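Local structure of aldehyde dehydrogenase family protein (Pseudomonas syringae pv. tomato, 6X9L) at residues Asn264-Asp269 / Met297-Asn302; Pro157-Leu162 / Phe284-Gln289. The protein probably oxidises long-chain aliphatic aldehydes with NAD+ as electron acceptor, as a member of the aldehyde dehydrogenase family. The protein carries 1 engineered substitution. All coordinates share one frame; numbering follows the deposited sequence.

How the contacts relate
From the N terminus, the chain first reaches 157-162, just after strand 143-155. That strand belongs to the mixed sheet whose strand ends carry NAD-binding residues. Next come 264-269, then 284-289, then 297-302. Contact 2 closes a long loop, with 121 residues between its segments. Contact 1 closes a short one, with 27 between. Segment 284-289 lies inside this short loop, in its beta-alpha-beta connection, so the two loops cross. Contact 1 pairs strands 263-266 and 296-300 of the second sheet. Contact 2 ties the turn before helix 161-174 to the loop after helix 272-284. The contact centres lie about 26 Å apart, and the contacts do not touch.

Contact 1 of 2, residues Asn264-Asp269 / Met297-Asn302; sequences NILLPD and MIVPRN
Ile265 pairs with Ile298, and Asn264 with Met297, across two neighbouring parallel strands whose short axes differ in direction by 16°. Leu266 N donates to Ile298 O at 2.8 Å. Ile298 N donates to Asn264 O, so Ile298 bonds through both its N and its O to the residues flanking Ile265. The strand part is tightly packed. On one face Ile265 CG1 meets Ile298 CB at 4.0 Å, and helix 405-413 packs against both side chains. On the other face Asn264 and Met297 lie side by side. Their CG atoms are anti to the backbone N (chi1 -171° in each), and Asn264 ND2 comes to 3.8 Å from Met297 CE. The Asn264 amide is hydrogen-bonded through OD1 to Gln424 and through ND2 to Tyr447. Leu266 forks over the second strand: CD1 reaches Met297 CG at 4.0 Å, while CD2 reaches Val299 CG1 at 3.8 Å. Phe272 of helix 272-284 touches both Leu266 and Val299. Beyond this the strands part. Pro300 CD rests 3.4 Å from Leu266 O, which is hydrogen-bonded to the hydroxyl of Tyr402 instead. At the exposed end, Pro268 CG meets Pro300 CG only loosely, at 4.4 Å. The pair belongs to a beta-alpha-beta unit with helix 272-284 in its crossover. Backbone bonds and apolar side chains hold the strands together; Pro300, which has no N-H, cannot extend the pairing.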
ATOM      1  N   ASN A 264     -12.939 -20.583  12.865  1.00 43.30           N
ATOM      2  CA  ASN A 264     -12.475 -21.212  14.098  1.00 43.83           C
ATOM      3  C   ASN A 264     -12.484 -22.720  13.838  1.00 44.16           C
ATOM      4  O   ASN A 264     -13.553 -23.346  13.820  1.00 43.94           O
ATOM      5  CB  ASN A 264     -13.359 -20.821  15.279  1.00 43.71           C
ATOM      6  CG  ASN A 264     -12.800 -21.273  16.612  1.00 44.26           C
ATOM      7  OD1 ASN A 264     -11.661 -21.738  16.697  1.00 44.82           O
ATOM      8  ND2 ASN A 264     -13.597 -21.134  17.663  1.00 44.11           N
ATOM      9  N   ILE A 265     -11.297 -23.287  13.601  1.00 47.63           N
ATOM     10  CA  ILE A 265     -11.137 -24.721  13.383  1.00 47.97           C
ATOM     11  C   ILE A 265     -10.868 -25.391  14.724  1.00 48.43           C
ATOM     12  O   ILE A 265      -9.877 -25.084  15.392  1.00 48.81           O
ATOM     13  CB  ILE A 265      -9.989 -25.033  12.409  1.00 48.31           C
ATOM     14  CG1 ILE A 265     -10.258 -24.521  10.987  1.00 47.77           C
ATOM     15  CG2 ILE A 265      -9.738 -26.539  12.378  1.00 48.75           C
ATOM     16  CD1 ILE A 265      -9.111 -24.836  10.021  1.00 47.93           C
ATOM     17  N   LEU A 266     -11.739 -26.319  15.108  1.00 45.99           N
ATOM     18  CA  LEU A 266     -11.466 -27.244  16.195  1.00 46.44           C
ATOM     19  C   LEU A 266     -10.887 -28.519  15.577  1.00 46.89           C
ATOM     20  O   LEU A 266     -11.589 -29.258  14.874  1.00 46.72           O
ATOM     21  CB  LEU A 266     -12.730 -27.517  17.014  1.00 46.26           C
ATOM     22  CG  LEU A 266     -13.113 -26.364  17.957  1.00 46.04           C
ATOM     23  CD1 LEU A 266     -13.165 -24.988  17.223  1.00 45.46           C
ATOM     24  CD2 LEU A 266     -14.426 -26.641  18.678  1.00 45.92           C
ATOM     25  N   LEU A 267      -9.595 -28.741  15.811  1.00 50.16           N
ATOM     26  CA  LEU A 267      -8.923 -29.956  15.392  1.00 50.66           C
ATOM     27  C   LEU A 267      -9.420 -31.145  16.219  1.00 51.14           C
ATOM     28  O   LEU A 267      -9.896 -30.974  17.346  1.00 51.22           O
ATOM     29  CB  LEU A 267      -7.413 -29.784  15.556  1.00 51.07           C
ATOM     30  CG  LEU A 267      -6.795 -28.699  14.665  1.00 50.84           C
ATOM     31  CD1 LEU A 267      -5.393 -28.407  15.082  1.00 51.36           C
ATOM     32  CD2 LEU A 267      -6.819 -29.107  13.195  1.00 50.77           C
ATOM     33  N   PRO A 268      -9.331 -32.362  15.672  1.00 61.49           N
ATOM     34  CA  PRO A 268      -9.968 -33.517  16.334  1.00 61.76           C
ATOM     35  C   PRO A 268      -9.474 -33.793  17.748  1.00 62.38           C
ATOM     36  O   PRO A 268     -10.214 -34.392  18.545  1.00 62.63           O
ATOM     37  CB  PRO A 268      -9.628 -34.682  15.398  1.00 61.98           C
ATOM     38  CG  PRO A 268      -9.358 -34.061  14.088  1.00 61.61           C
ATOM     39  CD  PRO A 268      -8.785 -32.707  14.350  1.00 61.50           C
ATOM     40  N   ASP A 269      -8.247 -33.395  18.054  1.00 58.50           N
ATOM     41  CA  ASP A 269      -7.663 -33.679  19.382  1.00 58.91           C
ATOM     42  C   ASP A 269      -7.989 -32.584  20.386  1.00 58.53           C
ATOM     43  O   ASP A 269      -7.410 -32.600  21.443  1.00 58.90           O
ATOM     44  CB  ASP A 269      -6.157 -33.877  19.259  1.00 59.57           C
ATOM     45  CG  ASP A 269      -5.399 -32.616  18.915  1.00 59.56           C
ATOM     46  OD1 ASP A 269      -6.033 -31.663  18.524  1.00 59.03           O
ATOM     47  OD2 ASP A 269      -4.194 -32.609  19.062  1.00 60.07           O
ATOM     48  N   MET A 297     -17.350 -21.667  12.818  1.00 46.29           N
ATOM     49  CA  MET A 297     -16.712 -22.670  13.666  1.00 46.94           C
ATOM     50  C   MET A 297     -16.669 -23.993  12.909  1.00 47.11           C
ATOM     51  O   MET A 297     -17.722 -24.546  12.558  1.00 47.00           O
ATOM     52  CB  MET A 297     -17.451 -22.819  14.997  1.00 47.02           C
ATOM     53  CG  MET A 297     -16.721 -23.680  15.996  1.00 47.53           C
ATOM     54  SD  MET A 297     -17.619 -23.930  17.539  1.00 47.77           S
ATOM     55  CE  MET A 297     -17.057 -22.502  18.481  1.00 47.65           C
ATOM     56  N   ILE A 298     -15.461 -24.496  12.667  1.00 46.06           N
ATOM     57  CA  ILE A 298     -15.236 -25.618  11.759  1.00 46.21           C
ATOM     58  C   ILE A 298     -14.784 -26.818  12.587  1.00 46.88           C
ATOM     59  O   ILE A 298     -13.749 -26.765  13.270  1.00 47.28           O
ATOM     60  CB  ILE A 298     -14.222 -25.246  10.670  1.00 46.09           C
ATOM     61  CG1 ILE A 298     -14.763 -24.031   9.907  1.00 45.34           C
ATOM     62  CG2 ILE A 298     -13.988 -26.404   9.720  1.00 46.28           C
ATOM     63  CD1 ILE A 298     -13.699 -23.211   9.223  1.00 45.39           C
ATOM     64  N   VAL A 299     -15.570 -27.893  12.532  1.00 47.60           N
ATOM     65  CA  VAL A 299     -15.465 -28.985  13.502  1.00 48.16           C
ATOM     66  C   VAL A 299     -15.680 -30.310  12.794  1.00 48.42           C
ATOM     67  O   VAL A 299     -16.329 -30.382  11.741  1.00 47.96           O
ATOM     68  CB  VAL A 299     -16.496 -28.824  14.644  1.00 48.15           C
ATOM     69  CG1 VAL A 299     -16.222 -27.560  15.446  1.00 47.94           C
ATOM     70  CG2 VAL A 299     -17.908 -28.771  14.087  1.00 47.78           C
ATOM     71  N   PRO A 300     -15.118 -31.392  13.357  1.00 53.09           N
ATOM     72  CA  PRO A 300     -15.273 -32.730  12.755  1.00 53.34           C
ATOM     73  C   PRO A 300     -16.728 -33.173  12.692  1.00 53.18           C
ATOM     74  O   PRO A 300     -17.486 -33.006  13.647  1.00 53.22           O
ATOM     75  CB  PRO A 300     -14.462 -33.637  13.692  1.00 53.95           C
ATOM     76  CG  PRO A 300     -13.493 -32.730  14.363  1.00 53.97           C
ATOM     77  CD  PRO A 300     -14.187 -31.404  14.500  1.00 53.48           C
ATOM     78  N   ARG A 301     -17.111 -33.772  11.563  1.00 60.40           N
ATOM     79  CA  ARG A 301     -18.518 -34.107  11.359  1.00 60.24           C
ATOM     80  C   ARG A 301     -19.033 -34.986  12.486  1.00 60.79           C
ATOM     81  O   ARG A 301     -20.104 -34.739  13.055  1.00 60.79           O
ATOM     82  CB  ARG A 301     -18.717 -34.801  10.011  1.00 60.22           C
ATOM     83  CG  ARG A 301     -20.176 -35.073   9.645  1.00 60.21           C
ATOM     84  CD  ARG A 301     -20.331 -35.372   8.147  1.00 60.30           C
ATOM     85  NE  ARG A 301     -20.670 -34.170   7.370  1.00 59.50           N
ATOM     86  CZ  ARG A 301     -19.829 -33.509   6.574  1.00 59.28           C
ATOM     87  NH1 ARG A 301     -18.581 -33.928   6.436  1.00 59.68           N
ATOM     88  NH2 ARG A 301     -20.231 -32.425   5.913  1.00 58.64           N
ATOM     89  N   ASN A 302     -18.277 -36.024  12.828  1.00 54.68           N
ATOM     90  CA  ASN A 302     -18.686 -36.938  13.885  1.00 56.55           C
ATOM     91  C   ASN A 302     -18.734 -36.248  15.243  1.00 55.99           C
ATOM     92  O   ASN A 302     -19.027 -36.890  16.258  1.00 57.56           O
ATOM     93  CB  ASN A 302     -17.734 -38.125  13.946  1.00 58.38           C
ATOM     94  CG  ASN A 302     -16.345 -37.725  14.366  1.00 57.64           C
ATOM     95  OD1 ASN A 302     -15.928 -36.574  14.196  1.00 55.72           O
ATOM     96  ND2 ASN A 302     -15.607 -38.676  14.926  1.00 59.40           N
TER

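Contact 2 of 2, residues Pro157-Leu162 / Phe284-Gln289; sequences PWNWPL and FRNVGQ. With NAD (nicotinamide-adenine-dinucleotide), chain D; OYA (octanal), chain C.
Asn159 and Gln289 bring two loops together, with CA atoms 5.9 Å apart and no paired strands; positive phi angles at Asn286, Val287 and Gly288 curl the second loop. Gln289 O is the meeting point. Asn159 ND2 donates to Gln289 O at 2.9 Å and 164°. Gln289 O lies in the amide plane of Asn159, while ND2 stands above the Gln289 carbonyl plane, not on a lone pair. Asn286 ND2 donates to Gln289 O at 2.8 Å, from the opposite face of that carbonyl plane. Asn286 ND2 also gives a bond to Asn159 O at 3.0 Å, above the carbonyl plane, so one amide nitrogen bridges both loops. Asn159 CG sits between its backbone N and carbonyl carbon (chi1 66°), which turns the amide toward Gln289. Gln289 crosses the ring of Trp158 at about a right angle, with Gln289 OE1 3.3 Å from Trp158 CH2 and Gln289 CG at the ring edge. The amide plane is turned 61° from the ring. Gln289 OE1 is held by Ala334 N and NE2 by Asn286 O, which fixes that amide at both ends. Trp158 NE1 makes a weak bond to NAD O2N. Octanal C11 lies 3.6 Å from Trp160 CZ2, over the ring face but offset toward the rim. Octanal is hydrogen-bonded to the backbone N of Ala291, an engineered residue. Asn159 ND2 stands 3.8 Å from the aldehyde oxygen OAB, too long for a hydrogen bond in this complex. This is the active-site pocket of an aldehyde dehydrogenase, where cofactor and substrate meet; the place of Asn159 is consistent with the oxyanion-hole asparagine of this family.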
ATOM      1  N   PRO A 157     -14.949   3.365  12.326  1.00 33.12           N
ATOM      2  CA  PRO A 157     -16.315   2.837  12.448  1.00 33.64           C
ATOM      3  C   PRO A 157     -16.864   3.022  13.855  1.00 34.27           C
ATOM      4  O   PRO A 157     -16.218   3.647  14.700  1.00 34.17           O
ATOM      5  CB  PRO A 157     -16.116   1.360  12.119  1.00 33.70           C
ATOM      6  CG  PRO A 157     -14.771   1.079  12.822  1.00 33.85           C
ATOM      7  CD  PRO A 157     -13.947   2.349  12.701  1.00 33.30           C
ATOM      8  N   TRP A 158     -18.032   2.441  14.146  1.00 33.19           N
ATOM      9  CA  TRP A 158     -18.699   2.698  15.420  1.00 34.04           C
ATOM     10  C   TRP A 158     -18.606   1.559  16.434  1.00 34.72           C
ATOM     11  O   TRP A 158     -19.042   1.740  17.579  1.00 35.68           O
ATOM     12  CB  TRP A 158     -20.174   3.011  15.173  1.00 34.72           C
ATOM     13  CG  TRP A 158     -20.824   2.012  14.254  1.00 34.73           C
ATOM     14  CD1 TRP A 158     -21.194   2.218  12.949  1.00 34.61           C
ATOM     15  CD2 TRP A 158     -21.196   0.662  14.566  1.00 34.93           C
ATOM     16  NE1 TRP A 158     -21.759   1.088  12.443  1.00 34.66           N
ATOM     17  CE2 TRP A 158     -21.777   0.116  13.414  1.00 34.89           C
ATOM     18  CE3 TRP A 158     -21.099  -0.132  15.710  1.00 35.32           C
ATOM     19  CZ2 TRP A 158     -22.257  -1.205  13.372  1.00 35.17           C
ATOM     20  CZ3 TRP A 158     -21.569  -1.439  15.657  1.00 35.58           C
ATOM     21  CH2 TRP A 158     -22.137  -1.959  14.511  1.00 35.41           C
ATOM     22  N   ASN A 159     -18.049   0.399  16.055  1.00 34.82           N
ATOM     23  CA  ASN A 159     -18.191  -0.811  16.870  1.00 35.69           C
ATOM     24  C   ASN A 159     -17.168  -0.864  18.004  1.00 36.50           C
ATOM     25  O   ASN A 159     -17.459  -1.380  19.093  1.00 37.44           O
ATOM     26  CB  ASN A 159     -18.058  -2.053  15.994  1.00 35.51           C
ATOM     27  CG  ASN A 159     -16.671  -2.197  15.423  1.00 35.33           C
ATOM     28  OD1 ASN A 159     -16.080  -1.215  14.952  1.00 34.73           O
ATOM     29  ND2 ASN A 159     -16.122  -3.402  15.499  1.00 35.86           N
ATOM     30  N   TRP A 160     -15.966  -0.357  17.760  1.00 40.70           N
ATOM     31  CA  TRP A 160     -14.947  -0.162  18.791  1.00 41.70           C
ATOM     32  C   TRP A 160     -14.442   1.276  18.675  1.00 41.14           C
ATOM     33  O   TRP A 160     -13.281   1.515  18.318  1.00 40.87           O
ATOM     34  CB  TRP A 160     -13.808  -1.163  18.634  1.00 42.27           C
ATOM     35  CG  TRP A 160     -14.159  -2.549  18.998  1.00 43.02           C
ATOM     36  CD1 TRP A 160     -14.772  -3.488  18.211  1.00 42.52           C
ATOM     37  CD2 TRP A 160     -13.901  -3.181  20.251  1.00 44.38           C
ATOM     38  NE1 TRP A 160     -14.914  -4.668  18.906  1.00 43.32           N
ATOM     39  CE2 TRP A 160     -14.389  -4.504  20.163  1.00 44.41           C
ATOM     40  CE3 TRP A 160     -13.291  -2.761  21.440  1.00 45.43           C
ATOM     41  CZ2 TRP A 160     -14.288  -5.409  21.223  1.00 45.37           C
ATOM     42  CZ3 TRP A 160     -13.195  -3.663  22.493  1.00 46.38           C
ATOM     43  CH2 TRP A 160     -13.686  -4.974  22.374  1.00 46.31           C
ATOM     44  N   PRO A 161     -15.288   2.259  19.010  1.00 46.78           N
ATOM     45  CA  PRO A 161     -15.041   3.632  18.517  1.00 45.66           C
ATOM     46  C   PRO A 161     -13.751   4.264  19.036  1.00 45.73           C
ATOM     47  O   PRO A 161     -12.934   4.737  18.229  1.00 44.62           O
ATOM     48  CB  PRO A 161     -16.297   4.398  18.966  1.00 45.86           C
ATOM     49  CG  PRO A 161     -16.908   3.573  20.066  1.00 47.47           C
ATOM     50  CD  PRO A 161     -16.516   2.146  19.821  1.00 47.61           C
ATOM     51  N   LEU A 162     -13.536   4.280  20.357  1.00 35.89           N
ATOM     52  CA  LEU A 162     -12.304   4.859  20.879  1.00 35.63           C
ATOM     53  C   LEU A 162     -11.092   4.052  20.434  1.00 36.45           C
ATOM     54  O   LEU A 162     -10.083   4.607  19.984  1.00 35.67           O
ATOM     55  CB  LEU A 162     -12.360   4.919  22.400  1.00 36.65           C
ATOM     56  CG  LEU A 162     -11.194   5.682  23.009  1.00 36.22           C
ATOM     57  CD1 LEU A 162     -11.163   7.104  22.468  1.00 34.46           C
ATOM     58  CD2 LEU A 162     -11.327   5.692  24.509  1.00 36.91           C
ATOM     59  N   PHE A 284     -19.434 -13.998  19.684  1.00 48.69           N
ATOM     60  CA  PHE A 284     -20.477 -13.065  20.104  1.00 48.41           C
ATOM     61  C   PHE A 284     -19.946 -11.891  20.928  1.00 48.46           C
ATOM     62  O   PHE A 284     -20.749 -11.104  21.439  1.00 48.50           O
ATOM     63  CB  PHE A 284     -21.571 -13.788  20.914  1.00 48.56           C
ATOM     64  CG  PHE A 284     -22.366 -14.825  20.129  1.00 48.42           C
ATOM     65  CD1 PHE A 284     -22.296 -14.891  18.742  1.00 48.05           C
ATOM     66  CD2 PHE A 284     -23.191 -15.724  20.791  1.00 48.59           C
ATOM     67  CE1 PHE A 284     -23.028 -15.844  18.027  1.00 47.92           C
ATOM     68  CE2 PHE A 284     -23.918 -16.678  20.082  1.00 48.60           C
ATOM     69  CZ  PHE A 284     -23.843 -16.729  18.694  1.00 48.27           C
ATOM     70  N   ARG A 285     -18.627 -11.747  21.075  1.00 58.99           N
ATOM     71  CA  ARG A 285     -18.084 -10.580  21.765  1.00 59.00           C
ATOM     72  C   ARG A 285     -18.526  -9.296  21.070  1.00 58.65           C
ATOM     73  O   ARG A 285     -18.545  -9.204  19.839  1.00 58.44           O
ATOM     74  CB  ARG A 285     -16.556 -10.668  21.819  1.00 59.41           C
ATOM     75  CG  ARG A 285     -15.868  -9.501  22.526  1.00 59.71           C
ATOM     76  CD  ARG A 285     -14.802  -9.936  23.560  1.00 60.46           C
ATOM     77  NE  ARG A 285     -13.684 -10.689  22.983  1.00 61.04           N
ATOM     78  CZ  ARG A 285     -13.452 -11.989  23.199  1.00 61.45           C
ATOM     79  NH1 ARG A 285     -14.256 -12.705  23.988  1.00 61.45           N
ATOM     80  NH2 ARG A 285     -12.414 -12.577  22.618  1.00 61.80           N
ATOM     81  N   ASN A 286     -18.888  -8.296  21.868  1.00 41.66           N
ATOM     82  CA  ASN A 286     -19.386  -7.034  21.328  1.00 41.28           C
ATOM     83  C   ASN A 286     -20.611  -7.300  20.453  1.00 41.02           C
ATOM     84  O   ASN A 286     -20.833  -6.646  19.431  1.00 40.70           O
ATOM     85  CB  ASN A 286     -18.285  -6.283  20.557  1.00 41.13           C
ATOM     86  CG  ASN A 286     -18.567  -4.778  20.431  1.00 40.84           C
ATOM     87  OD1 ASN A 286     -18.963  -4.115  21.399  1.00 40.86           O
ATOM     88  ND2 ASN A 286     -18.361  -4.237  19.231  1.00 40.57           N
ATOM     89  N   VAL A 287     -21.395  -8.295  20.869  1.00 40.09           N
ATOM     90  CA  VAL A 287     -22.620  -8.772  20.224  1.00 39.95           C
ATOM     91  C   VAL A 287     -22.364  -9.001  18.733  1.00 39.62           C
ATOM     92  O   VAL A 287     -23.157  -8.602  17.869  1.00 39.38           O
ATOM     93  CB  VAL A 287     -23.807  -7.822  20.520  1.00 40.01           C
ATOM     94  CG1 VAL A 287     -23.453  -6.408  20.253  1.00 39.83           C
ATOM     95  CG2 VAL A 287     -25.069  -8.223  19.761  1.00 40.02           C
ATOM     96  N   GLY A 288     -21.262  -9.688  18.428  1.00 37.85           N
ATOM     97  CA  GLY A 288     -20.901  -9.963  17.061  1.00 37.56           C
ATOM     98  C   GLY A 288     -20.457  -8.773  16.237  1.00 37.35           C
ATOM     99  O   GLY A 288     -20.191  -8.943  15.046  1.00 37.04           O
ATOM    100  N   GLN A 289     -20.372  -7.573  16.811  1.00 42.20           N
ATOM    101  CA  GLN A 289     -20.058  -6.383  16.022  1.00 41.99           C
ATOM    102  C   GLN A 289     -18.546  -6.161  16.020  1.00 42.23           C
ATOM    103  O   GLN A 289     -18.007  -5.237  16.626  1.00 42.39           O
ATOM    104  CB  GLN A 289     -20.812  -5.179  16.555  1.00 42.07           C
ATOM    105  CG  GLN A 289     -22.330  -5.315  16.476  1.00 42.10           C
ATOM    106  CD  GLN A 289     -23.037  -4.262  17.304  1.00 42.27           C
ATOM    107  OE1 GLN A 289     -23.932  -3.560  16.826  1.00 42.21           O
ATOM    108  NE2 GLN A 289     -22.626  -4.137  18.554  1.00 42.52           N
TER
HETATM  109  PA  NAD D 702     -18.843   1.664   7.026  1.00 30.16           P
HETATM  110  O1A NAD D 702     -17.977   1.078   5.969  1.00 28.20           O
HETATM  111  O2A NAD D 702     -20.265   1.777   6.631  1.00 31.14           O
HETATM  112  O5B NAD D 702     -18.280   3.101   7.514  1.00 29.68           O
HETATM  113  C5B NAD D 702     -16.964   3.241   8.017  1.00 28.55           C
HETATM  114  C4B NAD D 702     -16.542   4.717   7.989  1.00 26.47           C
HETATM  115  O4B NAD D 702     -16.538   5.167   6.650  1.00 25.69           O
HETATM  116  C3B NAD D 702     -17.511   5.637   8.718  1.00 27.48           C
HETATM  117  O3B NAD D 702     -16.755   6.669   9.339  1.00 24.94           O
HETATM  118  C2B NAD D 702     -18.370   6.225   7.612  1.00 28.59           C
HETATM  119  O2B NAD D 702     -18.861   7.514   7.915  1.00 31.06           O
HETATM  120  C1B NAD D 702     -17.351   6.326   6.513  1.00 27.32           C
HETATM  121  N9A NAD D 702     -17.909   6.249   5.170  1.00 26.35           N
HETATM  122  C8A NAD D 702     -19.057   5.616   4.742  1.00 27.52           C
HETATM  123  N7A NAD D 702     -19.118   5.766   3.396  1.00 29.18           N
HETATM  124  C5A NAD D 702     -18.040   6.474   2.981  1.00 29.92           C
HETATM  125  C6A NAD D 702     -17.613   6.901   1.734  1.00 31.54           C
HETATM  126  N6A NAD D 702     -18.242   6.484   0.636  1.00 33.16           N
HETATM  127  N1A NAD D 702     -16.431   7.605   1.638  1.00 28.66           N
HETATM  128  C2A NAD D 702     -15.683   7.886   2.758  1.00 31.21           C
HETATM  129  N3A NAD D 702     -16.108   7.460   3.999  1.00 26.74           N
HETATM  130  C4A NAD D 702     -17.270   6.772   4.091  1.00 27.40           C
HETATM  131  O3  NAD D 702     -18.587   0.831   8.381  1.00 35.97           O
HETATM  132  PN  NAD D 702     -19.608  -0.103   9.201  1.00 43.35           P
HETATM  133  O1N NAD D 702     -20.022  -1.247   8.352  1.00 43.32           O
HETATM  134  O2N NAD D 702     -20.635   0.733   9.845  1.00 46.15           O
HETATM  135  O5D NAD D 702     -18.466  -0.570  10.271  1.00 35.80           O
HETATM  136  C5D NAD D 702     -18.313  -1.937  10.565  1.00 26.13           C
HETATM  137  C4D NAD D 702     -17.356  -2.555   9.544  1.00 25.78           C
HETATM  138  O4D NAD D 702     -16.023  -2.182   9.848  1.00 29.74           O
HETATM  139  C3D NAD D 702     -17.409  -4.070   9.604  1.00 27.12           C
HETATM  140  O3D NAD D 702     -17.217  -4.584   8.310  1.00 28.21           O
HETATM  141  C2D NAD D 702     -16.183  -4.399  10.416  1.00 26.26           C
HETATM  142  O2D NAD D 702     -15.707  -5.706  10.173  1.00 30.05           O
HETATM  143  C1D NAD D 702     -15.207  -3.331   9.931  1.00 24.96           C
HETATM  144  N1N NAD D 702     -14.110  -3.250  10.903  1.00 27.90           N
HETATM  145  C2N NAD D 702     -12.854  -3.646  10.533  1.00 26.51           C
HETATM  146  C3N NAD D 702     -11.817  -3.624  11.456  1.00 29.75           C
HETATM  147  C7N NAD D 702     -10.430  -4.065  11.105  1.00 27.07           C
HETATM  148  O7N NAD D 702      -9.410  -3.710  12.004  1.00 27.13           O
HETATM  149  N7N NAD D 702     -10.173  -4.775  10.003  1.00 24.34           N
HETATM  150  C4N NAD D 702     -12.060  -3.204  12.758  1.00 32.89           C
HETATM  151  C5N NAD D 702     -13.340  -2.814  13.123  1.00 30.75           C
HETATM  152  C6N NAD D 702     -14.367  -2.851  12.187  1.00 30.55           C
HETATM  153  C14 OYA C 701     -10.171  -9.068  22.301  1.00 56.33           C
HETATM  154  C5  OYA C 701     -10.758  -8.437  21.052  1.00 58.83           C
HETATM  155  C6  OYA C 701     -10.128  -7.073  20.848  1.00 61.75           C
HETATM  156  C11 OYA C 701     -11.000  -6.247  19.932  1.00 55.40           C
HETATM  157  C7  OYA C 701     -10.724  -6.575  18.475  1.00 54.17           C
HETATM  158  C8  OYA C 701     -11.564  -5.620  17.630  1.00 54.66           C
HETATM  159  C9  OYA C 701     -11.095  -5.548  16.180  1.00 59.15           C
HETATM  160  C10 OYA C 701     -12.130  -6.133  15.240  1.00 59.90           C
HETATM  161  OAB OYA C 701     -13.023  -5.429  14.814  1.00 58.11           O